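Local coordinates for protein binary enterotoxin of Clostridium perfringens component a (Clostridium perfringens, PDB 5WTZ) that probably transfers ADP-ribose from NAD+ to actin, as the enzymatic component of an iota-like binary enterotoxin, at residues Y55-K58 with K59-L63; D119-A122 with I123-A127; L308-S312 with P313-F317; L362-P365 with N366-A370. All blocks are in the same frame, centred on the assembly; numbering follows the deposited sequence.

How the contacts relate
None of the four contacts touches another. Contacts 1 and 2 fall in the N-terminal ADP-ribosyltransferase-like region, with centres about 35 Å apart and on opposite sides of the chain's centre; contacts 3 and 4, about 30 Å apart between centres, belong to the C-terminal one, where NAD is bound. The closest approach in the set, about 8 Å between nearest atoms, is between contacts 1 and 4. Around the nucleotide, the side chain of Leu310 in contact 3 comes within about 8 Å of NAD, while Phe61 of contact 1 and Leu364 of contact 4 each stay about 11 Å from it. Contact 2 is remote from the NAD-binding residues.

Contact 1: Y55-K58 with K59-L63; sequences YSIK and KKFAL
Three i to i+4 backbone bonds carry 55-58 into 59-63, the shortest from Lys59 N to Tyr55 O at 2.8 Å and the others from Lys60 N to Ser56 O and from Phe61 N to Ile57 O. Over one face of the Tyr55 ring sits Lys59 CB, 4.1 Å from CE2, and the lysine chain passes the ring at a slant, with CD equally close to CE2; the Tyr55 hydroxyl and Lys59 NZ then share Asn73 as a partner. Two residues further along the helix, Ile57 and Phe61 lie alongside each other, CG2 to CD2 at 3.9 Å, and Ile57 O approaches the ring edge, 3.2 Å from CD2. This is the last stretch of helix 36-61, where the N-terminal region reaches the NAD-binding one: Phe61 O accepts from Arg300, an NAD-site residue, and its ring packs on strands 358-364 and 391-403. Lys60 holds CG between its backbone N and carbonyl carbon (chi1 67°), which lays CG 3.2 Å from Ser56 O. Its extended chain carries NZ to a water, 2.8 Å away, that in turn donates to Ser56 OG, itself also hydrogen-bonded to Asn53 O; Asp138 and Glu217 form salt bridges with the same ammonium.

Contact 2: D119-A122 with I123-A127; sequences DEEA and INNFA
Ile123 follows Asp119 by four residues, and its N donates to Asp119 O at 2.9 Å, the first i to i+4 bond of helix 120-130. Its side chain starts with CB 3.6 Å from that same Asp119 O. The CG2 methyl lies between the backbone N and the carbonyl carbon, which presses it 3.2 Å from Glu120 O. The other branch leaves anti to the backbone N (chi1 -162°), carrying CG1 and the CD1 tip away from this turn; beyond it the side chain packs on Leu193 and Ile195 of strand 187-198 and on Ala204 of strand 201-211. Phe126, three residues later, joins it there on Leu193. On the polar side, Glu120 and Asn124 run alongside each other, and so do Glu121 and Asn125. In each pair the glutamate CG meets the amide ND2, at 3.9 Å for Glu120 CG and Asn124 ND2, while carboxylate and amide planes are steeply turned, 67° and 86° apart. These are van der Waals neighbours; Asn125 ND2 finds its hydrogen-bond acceptor in Gln107. Asp119 is the N-cap: its OD2 takes the N-H of Ala122 at 2.9 Å through the anti lone pair, the one directed away from OD1. The helix is amphipathic: Ile123 and Phe126 face the sheet, while Glu120, Glu121 and Asn124 are exposed. Three acidic side chains at its start, one as the cap and two in the first turn, would probably be favoured electrostatically by the positive end of the helix dipole.

Contact 3: L308-S312 with P313-F317; sequences LDLNS and PDYDF
Tyr315 presses its ring into the loop 308-312, and the close packing gathers round it. The Leu308 side chain slants past the ring, its CD1 3.9 Å from Tyr315 CD1, while Leu310 O comes in near the ring plane at the edge, 3.5 Å from Tyr315 CD2. With CG anti to the tyrosine's backbone N (chi1 -171°), the ring is swung back over the preceding loop, where CB lies 3.3 Å from Ser312 O. The Leu308 and Asp314 side chains cross at about a right angle, Leu308 CD2 meeting Asp314 CB at 3.7 Å; the Asp314 carboxylate itself is engaged in a salt bridge with Lys325. Two tight turns follow each other here, in the connection from strand 295-301 to helix 320-330. A type I beta turn spans Asp309 to Ser312, and Ser312 OG reaches back to accept from Asp309 N at 2.8 Å, tying its ends together. Then a short 3-10 segment, 313-315, opens with Tyr315 N donating to Ser312 O at 2.9 Å, from well above the carbonyl plane, 62° out of it. The loop borders the NAD site: Tyr315 lies about 5 Å, side chain to side chain, from Arg356, and it makes a cation-pi contact with Lys357. The looser, solvent-exposed part is made by Asp309, Asn311 and Pro313. Asp309 and Asn311 start their side chains away from 313-317, and Leu310, also exposed, bends back so that its CD1 rests 4.0 Å from Tyr315 CE2.

Contact 4: L362-P365 with N366-A370; sequences LHLP and NGSNA
Pro365 O is gripped twice by Ser368: the hydroxyl OG donates to it at 2.7 Å and the backbone N at 3.1 Å. The two donors approach at different tilts, OG 19° and N 35° from the carbonyl plane. Ser368 OG stands anti to its own carbonyl carbon (chi1 -59°), a rotation that returns the hydroxyl to the start of the turn and also brings it 3.3 Å from Pro365 CD. The N-to-O bond closes a type II beta turn from Pro365 to Ser368, and Gly367 occupies its third position with a positive phi, as is usual for this turn type. From the end of the strand, Leu364 sends CD1 to Ser368, 3.6 Å from CB, and CD2 to Ala370 CB at 4.3 Å, so one leucine touches both the turn and the chain leaving it. The turn follows the end of strand 358-364, which lies between strands 295-301 and 411-420 in the C-terminal sheet. Leu364 packs on Ile295 and Leu420 of these neighbours and, with Ala370, on Val385 of strand 384-387, while Asp294, just before strand 295-301, accepts from Asn366 N.

Contact 1: Y55-K58 with K59-L63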
loop_
_atom_site.group_PDB
_atom_site.type_symbol
_atom_site.label_atom_id
_atom_site.label_comp_id
_atom_site.label_asym_id
_atom_site.label_seq_id
_atom_site.Cartn_x
_atom_site.Cartn_y
_atom_site.Cartn_z
ATOM N N TYR A 55 -14.532 0.172 1.966
ATOM C CA TYR A 55 -14.994 0.798 0.732
ATOM C C TYR A 55 -13.888 1.590 0.024
ATOM O O TYR A 55 -13.788 1.533 -1.201
ATOM C CB TYR A 55 -16.204 1.707 1.004
ATOM C CG TYR A 55 -16.746 2.344 -0.262
ATOM C CD1 TYR A 55 -17.550 1.618 -1.134
ATOM C CD2 TYR A 55 -16.423 3.654 -0.602
ATOM C CE1 TYR A 55 -18.039 2.190 -2.304
ATOM C CE2 TYR A 55 -16.910 4.239 -1.764
ATOM C CZ TYR A 55 -17.711 3.498 -2.611
ATOM O OH TYR A 55 -18.192 4.064 -3.762
ATOM N N SER A 56 -13.057 2.321 0.767
ATOM C CA SER A 56 -11.975 3.084 0.147
ATOM C C SER A 56 -11.100 2.169 -0.703
ATOM O O SER A 56 -10.613 2.565 -1.750
ATOM C CB SER A 56 -11.118 3.793 1.197
ATOM O OG SER A 56 -10.273 2.877 1.871
ATOM N N ILE A 57 -10.933 0.933 -0.239
ATOM C CA ILE A 57 -10.160 -0.068 -0.964
ATOM C C ILE A 57 -10.862 -0.527 -2.249
ATOM O O ILE A 57 -10.250 -0.506 -3.335
ATOM C CB ILE A 57 -9.862 -1.272 -0.051
ATOM C CG1 ILE A 57 -8.905 -0.820 1.057
ATOM C CG2 ILE A 57 -9.279 -2.423 -0.855
ATOM C CD1 ILE A 57 -8.574 -1.884 2.102
ATOM N N LYS A 58 -12.126 -0.933 -2.124
ATOM C CA LYS A 58 -12.985 -1.263 -3.267
ATOM C C LYS A 58 -12.901 -0.187 -4.339
ATOM O O LYS A 58 -12.680 -0.473 -5.523
ATOM C CB LYS A 58 -14.451 -1.411 -2.834
ATOM C CG LYS A 58 -14.790 -2.644 -2.017
ATOM C CD LYS A 58 -16.230 -2.545 -1.518
ATOM C CE LYS A 58 -16.627 -3.769 -0.710
ATOM N NZ LYS A 58 -16.702 -4.978 -1.573
ATOM N N LYS A 59 -13.086 1.061 -3.913
ATOM C CA LYS A 59 -13.232 2.164 -4.842
ATOM C C LYS A 59 -11.941 2.429 -5.605
ATOM O O LYS A 59 -11.958 2.606 -6.819
ATOM C CB LYS A 59 -13.668 3.433 -4.106
ATOM C CG LYS A 59 -13.954 4.609 -5.022
ATOM C CD LYS A 59 -14.088 5.893 -4.219
ATOM C CE LYS A 59 -14.303 7.109 -5.127
ATOM N NZ LYS A 59 -15.456 6.908 -6.040
ATOM N N LYS A 60 -10.819 2.457 -4.897
ATOM C CA LYS A 60 -9.576 2.846 -5.545
ATOM C C LYS A 60 -9.041 1.756 -6.473
ATOM O O LYS A 60 -8.302 2.057 -7.406
ATOM C CB LYS A 60 -8.524 3.239 -4.504
ATOM C CG LYS A 60 -7.999 2.147 -3.613
ATOM C CD LYS A 60 -7.236 2.827 -2.481
ATOM C CE LYS A 60 -6.341 1.894 -1.705
ATOM N NZ LYS A 60 -5.755 2.655 -0.550
ATOM N N PHE A 61 -9.433 0.505 -6.248
ATOM C CA PHE A 61 -8.997 -0.570 -7.147
ATOM C C PHE A 61 -10.021 -0.919 -8.239
ATOM O O PHE A 61 -9.761 -1.768 -9.090
ATOM C CB PHE A 61 -8.662 -1.817 -6.344
ATOM C CG PHE A 61 -7.387 -1.704 -5.559
ATOM C CD1 PHE A 61 -6.167 -1.655 -6.212
ATOM C CD2 PHE A 61 -7.414 -1.635 -4.171
ATOM C CE1 PHE A 61 -4.976 -1.542 -5.502
ATOM C CE2 PHE A 61 -6.223 -1.525 -3.451
ATOM C CZ PHE A 61 -5.007 -1.480 -4.126
ATOM N N ALA A 62 -11.181 -0.268 -8.214
ATOM C CA ALA A 62 -12.253 -0.554 -9.168
ATOM C C ALA A 62 -11.938 -0.118 -10.596
ATOM O O ALA A 62 -10.988 0.646 -10.860
ATOM C CB ALA A 62 -13.547 0.111 -8.716
ATOM N N LEU A 63 -12.775 -0.581 -11.522
ATOM C CA LEU A 63 -12.748 -0.110 -12.891
ATOM C C LEU A 63 -13.158 1.352 -12.933
ATOM O O LEU A 63 -13.766 1.854 -11.993
ATOM C CB LEU A 63 -13.672 -0.940 -13.780
ATOM C CG LEU A 63 -13.242 -2.382 -14.028
ATOM C CD1 LEU A 63 -14.444 -3.190 -14.485
ATOM C CD2 LEU A 63 -12.144 -2.403 -15.081
HETATM O O HOH W 1 -7.673 3.800 1.207
#

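Contact 2: D119-A122 with I123-A127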
loop_
_atom_site.group_PDB
_atom_site.type_symbol
_atom_site.label_atom_id
_atom_site.label_comp_id
_atom_site.label_asym_id
_atom_site.label_seq_id
_atom_site.Cartn_x
_atom_site.Cartn_y
_atom_site.Cartn_z
ATOM N N ASP A 119 8.082 -15.028 22.266
ATOM C CA ASP A 119 9.033 -16.033 21.800
ATOM C C ASP A 119 10.257 -15.402 21.119
ATOM O O ASP A 119 10.115 -14.592 20.200
ATOM C CB ASP A 119 8.326 -16.995 20.844
ATOM C CG ASP A 119 9.211 -18.134 20.404
ATOM O OD1 ASP A 119 9.259 -19.151 21.123
ATOM O OD2 ASP A 119 9.845 -18.017 19.337
ATOM N N GLU A 120 11.453 -15.789 21.560
ATOM C CA GLU A 120 12.687 -15.156 21.100
ATOM C C GLU A 120 12.941 -15.354 19.609
ATOM O O GLU A 120 13.295 -14.411 18.911
ATOM C CB GLU A 120 13.897 -15.675 21.891
ATOM C CG GLU A 120 15.237 -15.250 21.278
ATOM C CD GLU A 120 16.404 -15.303 22.257
ATOM O OE1 GLU A 120 16.229 -14.897 23.429
ATOM O OE2 GLU A 120 17.502 -15.739 21.845
ATOM N N GLU A 121 12.773 -16.579 19.120
ATOM C CA GLU A 121 13.007 -16.844 17.703
ATOM C C GLU A 121 11.965 -16.147 16.855
ATOM O O GLU A 121 12.271 -15.615 15.788
ATOM C CB GLU A 121 13.004 -18.344 17.421
ATOM C CG GLU A 121 13.202 -18.689 15.959
ATOM C CD GLU A 121 13.490 -20.159 15.741
ATOM O OE1 GLU A 121 13.868 -20.844 16.718
ATOM O OE2 GLU A 121 13.339 -20.625 14.592
ATOM N N ALA A 122 10.731 -16.138 17.345
ATOM C CA ALA A 122 9.643 -15.486 16.636
ATOM C C ALA A 122 9.924 -13.996 16.498
ATOM O O ALA A 122 9.838 -13.445 15.398
ATOM C CB ALA A 122 8.306 -15.724 17.345
ATOM N N ILE A 123 10.283 -13.339 17.593
ATOM C CA ILE A 123 10.516 -11.903 17.489
ATOM C C ILE A 123 11.777 -11.585 16.666
ATOM O O ILE A 123 11.859 -10.514 16.066
ATOM C CB ILE A 123 10.587 -11.233 18.887
ATOM C CG1 ILE A 123 10.376 -9.721 18.743
ATOM C CG2 ILE A 123 11.887 -11.576 19.609
ATOM C CD1 ILE A 123 10.024 -9.017 20.015
ATOM N N ASN A 124 12.740 -12.503 16.603
ATOM C CA ASN A 124 13.895 -12.278 15.735
ATOM C C ASN A 124 13.491 -12.354 14.275
ATOM O O ASN A 124 13.976 -11.591 13.454
ATOM C CB ASN A 124 15.014 -13.276 16.021
ATOM C CG ASN A 124 15.921 -12.817 17.138
ATOM O OD1 ASN A 124 16.080 -11.617 17.369
ATOM N ND2 ASN A 124 16.498 -13.767 17.859
ATOM N N ASN A 125 12.594 -13.276 13.952
ATOM C CA ASN A 125 12.074 -13.352 12.599
ATOM C C ASN A 125 11.248 -12.113 12.276
ATOM O O ASN A 125 11.271 -11.608 11.151
ATOM C CB ASN A 125 11.242 -14.625 12.406
ATOM C CG ASN A 125 12.099 -15.884 12.392
ATOM O OD1 ASN A 125 13.286 -15.838 12.070
ATOM N ND2 ASN A 125 11.496 -17.011 12.720
ATOM N N PHE A 126 10.531 -11.622 13.278
ATOM C CA PHE A 126 9.694 -10.437 13.133
ATOM C C PHE A 126 10.570 -9.225 12.846
ATOM O O PHE A 126 10.239 -8.412 11.987
ATOM C CB PHE A 126 8.847 -10.224 14.393
ATOM C CG PHE A 126 7.837 -9.101 14.292
ATOM C CD1 PHE A 126 6.795 -9.147 13.376
ATOM C CD2 PHE A 126 7.902 -8.025 15.172
ATOM C CE1 PHE A 126 5.848 -8.111 13.309
ATOM C CE2 PHE A 126 6.976 -6.982 15.106
ATOM C CZ PHE A 126 5.931 -7.037 14.190
ATOM N N ALA A 127 11.701 -9.127 13.536
ATOM C CA ALA A 127 12.669 -8.056 13.285
ATOM C C ALA A 127 13.090 -7.998 11.815
ATOM O O ALA A 127 13.171 -6.921 11.227
ATOM C CB ALA A 127 13.891 -8.221 14.180
#

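Contact 3: L308-S312 with P313-F317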
loop_
_atom_site.group_PDB
_atom_site.type_symbol
_atom_site.label_atom_id
_atom_site.label_comp_id
_atom_site.label_asym_id
_atom_site.label_seq_id
_atom_site.Cartn_x
_atom_site.Cartn_y
_atom_site.Cartn_z
ATOM N N LEU A 308 0.080 -20.651 -10.347
ATOM C CA LEU A 308 -1.305 -21.103 -10.427
ATOM C C LEU A 308 -1.859 -21.044 -11.857
ATOM O O LEU A 308 -1.322 -20.331 -12.716
ATOM C CB LEU A 308 -2.191 -20.269 -9.495
ATOM C CG LEU A 308 -1.862 -20.353 -7.997
ATOM C CD1 LEU A 308 -2.635 -19.309 -7.220
ATOM C CD2 LEU A 308 -2.143 -21.744 -7.452
ATOM N N ASP A 309 -2.908 -21.827 -12.100
ATOM C CA ASP A 309 -3.707 -21.755 -13.327
ATOM C C ASP A 309 -5.034 -21.084 -13.013
ATOM O O ASP A 309 -5.434 -20.998 -11.848
ATOM C CB ASP A 309 -3.983 -23.142 -13.904
ATOM C CG ASP A 309 -2.728 -23.915 -14.183
ATOM O OD1 ASP A 309 -1.859 -23.386 -14.905
ATOM O OD2 ASP A 309 -2.604 -25.044 -13.658
ATOM N N LEU A 310 -5.733 -20.649 -14.056
ATOM C CA LEU A 310 -7.047 -20.035 -13.903
ATOM C C LEU A 310 -8.030 -20.966 -13.186
ATOM O O LEU A 310 -8.909 -20.506 -12.457
ATOM C CB LEU A 310 -7.599 -19.633 -15.274
ATOM C CG LEU A 310 -8.197 -18.231 -15.419
ATOM C CD1 LEU A 310 -7.222 -17.150 -14.954
ATOM C CD2 LEU A 310 -8.621 -17.989 -16.859
ATOM N N ASN A 311 -7.870 -22.272 -13.377
ATOM C CA ASN A 311 -8.769 -23.242 -12.752
ATOM C C ASN A 311 -8.143 -24.055 -11.620
ATOM O O ASN A 311 -8.650 -25.124 -11.257
ATOM C CB ASN A 311 -9.318 -24.191 -13.811
ATOM C CG ASN A 311 -10.016 -23.457 -14.932
ATOM O OD1 ASN A 311 -9.709 -23.658 -16.108
ATOM N ND2 ASN A 311 -10.957 -22.584 -14.573
ATOM N N SER A 312 -7.044 -23.558 -11.067
ATOM C CA SER A 312 -6.464 -24.181 -9.886
ATOM C C SER A 312 -7.433 -24.006 -8.732
ATOM O O SER A 312 -7.933 -22.905 -8.513
ATOM C CB SER A 312 -5.111 -23.560 -9.531
ATOM O OG SER A 312 -4.156 -23.762 -10.563
ATOM N N PRO A 313 -7.710 -25.094 -8.006
ATOM C CA PRO A 313 -8.449 -25.026 -6.745
ATOM C C PRO A 313 -7.882 -23.961 -5.811
ATOM O O PRO A 313 -8.643 -23.255 -5.141
ATOM C CB PRO A 313 -8.262 -26.427 -6.162
ATOM C CG PRO A 313 -8.147 -27.304 -7.351
ATOM C CD PRO A 313 -7.482 -26.482 -8.438
ATOM N N ASP A 314 -6.559 -23.827 -5.787
ATOM C CA ASP A 314 -5.893 -22.891 -4.892
ATOM C C ASP A 314 -6.151 -21.436 -5.291
ATOM O O ASP A 314 -5.895 -20.523 -4.519
ATOM C CB ASP A 314 -4.382 -23.159 -4.867
ATOM C CG ASP A 314 -4.020 -24.439 -4.133
ATOM O OD1 ASP A 314 -4.935 -25.177 -3.712
ATOM O OD2 ASP A 314 -2.808 -24.713 -3.990
ATOM N N TYR A 315 -6.650 -21.224 -6.504
ATOM C CA TYR A 315 -6.858 -19.869 -7.014
ATOM C C TYR A 315 -8.272 -19.354 -6.665
ATOM O O TYR A 315 -8.631 -18.223 -6.983
ATOM C CB TYR A 315 -6.595 -19.863 -8.528
ATOM C CG TYR A 315 -6.551 -18.504 -9.199
ATOM C CD1 TYR A 315 -5.716 -17.491 -8.738
ATOM C CD2 TYR A 315 -7.327 -18.255 -10.330
ATOM C CE1 TYR A 315 -5.673 -16.253 -9.376
ATOM C CE2 TYR A 315 -7.287 -17.030 -10.971
ATOM C CZ TYR A 315 -6.465 -16.038 -10.495
ATOM O OH TYR A 315 -6.447 -14.825 -11.149
ATOM N N ASP A 316 -9.065 -20.190 -5.994
ATOM C CA ASP A 316 -10.398 -19.792 -5.553
ATOM C C ASP A 316 -10.324 -19.061 -4.215
ATOM O O ASP A 316 -10.464 -19.677 -3.158
ATOM C CB ASP A 316 -11.320 -21.011 -5.435
ATOM C CG ASP A 316 -12.773 -20.628 -5.178
ATOM O OD1 ASP A 316 -13.063 -19.434 -4.951
ATOM O OD2 ASP A 316 -13.630 -21.526 -5.202
ATOM N N PHE A 317 -10.130 -17.748 -4.265
ATOM C CA PHE A 317 -9.922 -16.960 -3.049
ATOM C C PHE A 317 -11.229 -16.620 -2.347
ATOM O O PHE A 317 -11.227 -15.951 -1.313
ATOM C CB PHE A 317 -9.151 -15.684 -3.369
ATOM C CG PHE A 317 -7.786 -15.940 -3.931
ATOM C CD1 PHE A 317 -6.942 -16.871 -3.338
ATOM C CD2 PHE A 317 -7.355 -15.274 -5.066
ATOM C CE1 PHE A 317 -5.679 -17.120 -3.862
ATOM C CE2 PHE A 317 -6.101 -15.511 -5.590
ATOM C CZ PHE A 317 -5.265 -16.439 -4.996
#

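Contact 4: L362-P365 with N366-A370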
loop_
_atom_site.group_PDB
_atom_site.type_symbol
_atom_site.label_atom_id
_atom_site.label_comp_id
_atom_site.label_asym_id
_atom_site.label_seq_id
_atom_site.Cartn_x
_atom_site.Cartn_y
_atom_site.Cartn_z
ATOM N N LEU A 362 3.360 -2.422 -5.752
ATOM C CA LEU A 362 4.818 -2.509 -5.731
ATOM C C LEU A 362 5.485 -1.218 -5.284
ATOM O O LEU A 362 5.252 -0.150 -5.867
ATOM C CB LEU A 362 5.331 -2.889 -7.120
ATOM C CG LEU A 362 6.851 -3.048 -7.271
ATOM C CD1 LEU A 362 7.414 -4.264 -6.452
ATOM C CD2 LEU A 362 7.209 -3.115 -8.762
ATOM N N HIS A 363 6.323 -1.329 -4.265
ATOM C CA HIS A 363 7.206 -0.242 -3.845
ATOM C C HIS A 363 8.427 -0.265 -4.753
ATOM O O HIS A 363 9.268 -1.160 -4.631
ATOM C CB HIS A 363 7.622 -0.399 -2.379
ATOM C CG HIS A 363 8.513 0.701 -1.879
ATOM N ND1 HIS A 363 9.242 0.594 -0.717
ATOM C CD2 HIS A 363 8.791 1.926 -2.383
ATOM C CE1 HIS A 363 9.937 1.704 -0.527
ATOM N NE2 HIS A 363 9.686 2.525 -1.528
ATOM N N LEU A 364 8.494 0.703 -5.670
ATOM C CA LEU A 364 9.532 0.796 -6.690
ATOM C C LEU A 364 10.576 1.822 -6.270
ATOM O O LEU A 364 10.319 3.028 -6.326
ATOM C CB LEU A 364 8.905 1.183 -8.044
ATOM C CG LEU A 364 9.799 1.247 -9.285
ATOM C CD1 LEU A 364 10.465 -0.106 -9.492
ATOM C CD2 LEU A 364 8.990 1.627 -10.521
ATOM N N PRO A 365 11.763 1.357 -5.846
ATOM C CA PRO A 365 12.721 2.296 -5.249
ATOM C C PRO A 365 13.384 3.254 -6.239
ATOM O O PRO A 365 13.577 2.937 -7.421
ATOM C CB PRO A 365 13.780 1.377 -4.628
ATOM C CG PRO A 365 13.150 0.035 -4.548
ATOM C CD PRO A 365 12.199 -0.040 -5.702
ATOM N N ASN A 366 13.703 4.435 -5.726
ATOM C CA ASN A 366 14.718 5.316 -6.301
ATOM C C ASN A 366 15.878 4.484 -6.840
ATOM O O ASN A 366 16.406 3.652 -6.120
ATOM C CB ASN A 366 15.210 6.289 -5.224
ATOM C CG ASN A 366 16.143 7.348 -5.748
ATOM O OD1 ASN A 366 16.901 7.129 -6.693
ATOM N ND2 ASN A 366 16.125 8.511 -5.095
ATOM N N GLY A 367 16.253 4.688 -8.100
ATOM C CA GLY A 367 17.408 3.999 -8.656
ATOM C C GLY A 367 17.109 2.753 -9.473
ATOM O O GLY A 367 18.008 2.203 -10.124
ATOM N N SER A 368 15.857 2.307 -9.448
ATOM C CA SER A 368 15.418 1.159 -10.252
ATOM C C SER A 368 15.544 1.403 -11.765
ATOM O O SER A 368 15.248 2.490 -12.266
ATOM C CB SER A 368 13.966 0.797 -9.905
ATOM O OG SER A 368 13.861 0.475 -8.529
ATOM N N ASN A 369 15.955 0.383 -12.503
ATOM C CA ASN A 369 15.995 0.503 -13.958
ATOM C C ASN A 369 14.601 0.264 -14.530
ATOM O O ASN A 369 14.203 -0.878 -14.792
ATOM C CB ASN A 369 17.025 -0.465 -14.567
ATOM C CG ASN A 369 18.443 -0.130 -14.151
ATOM O OD1 ASN A 369 18.770 1.040 -13.958
ATOM N ND2 ASN A 369 19.293 -1.149 -14.004
ATOM N N ALA A 370 13.864 1.362 -14.701
ATOM C CA ALA A 370 12.467 1.357 -15.126
ATOM C C ALA A 370 12.166 2.697 -15.763
ATOM O O ALA A 370 12.864 3.686 -15.474
ATOM C CB ALA A 370 11.505 1.102 -13.920
#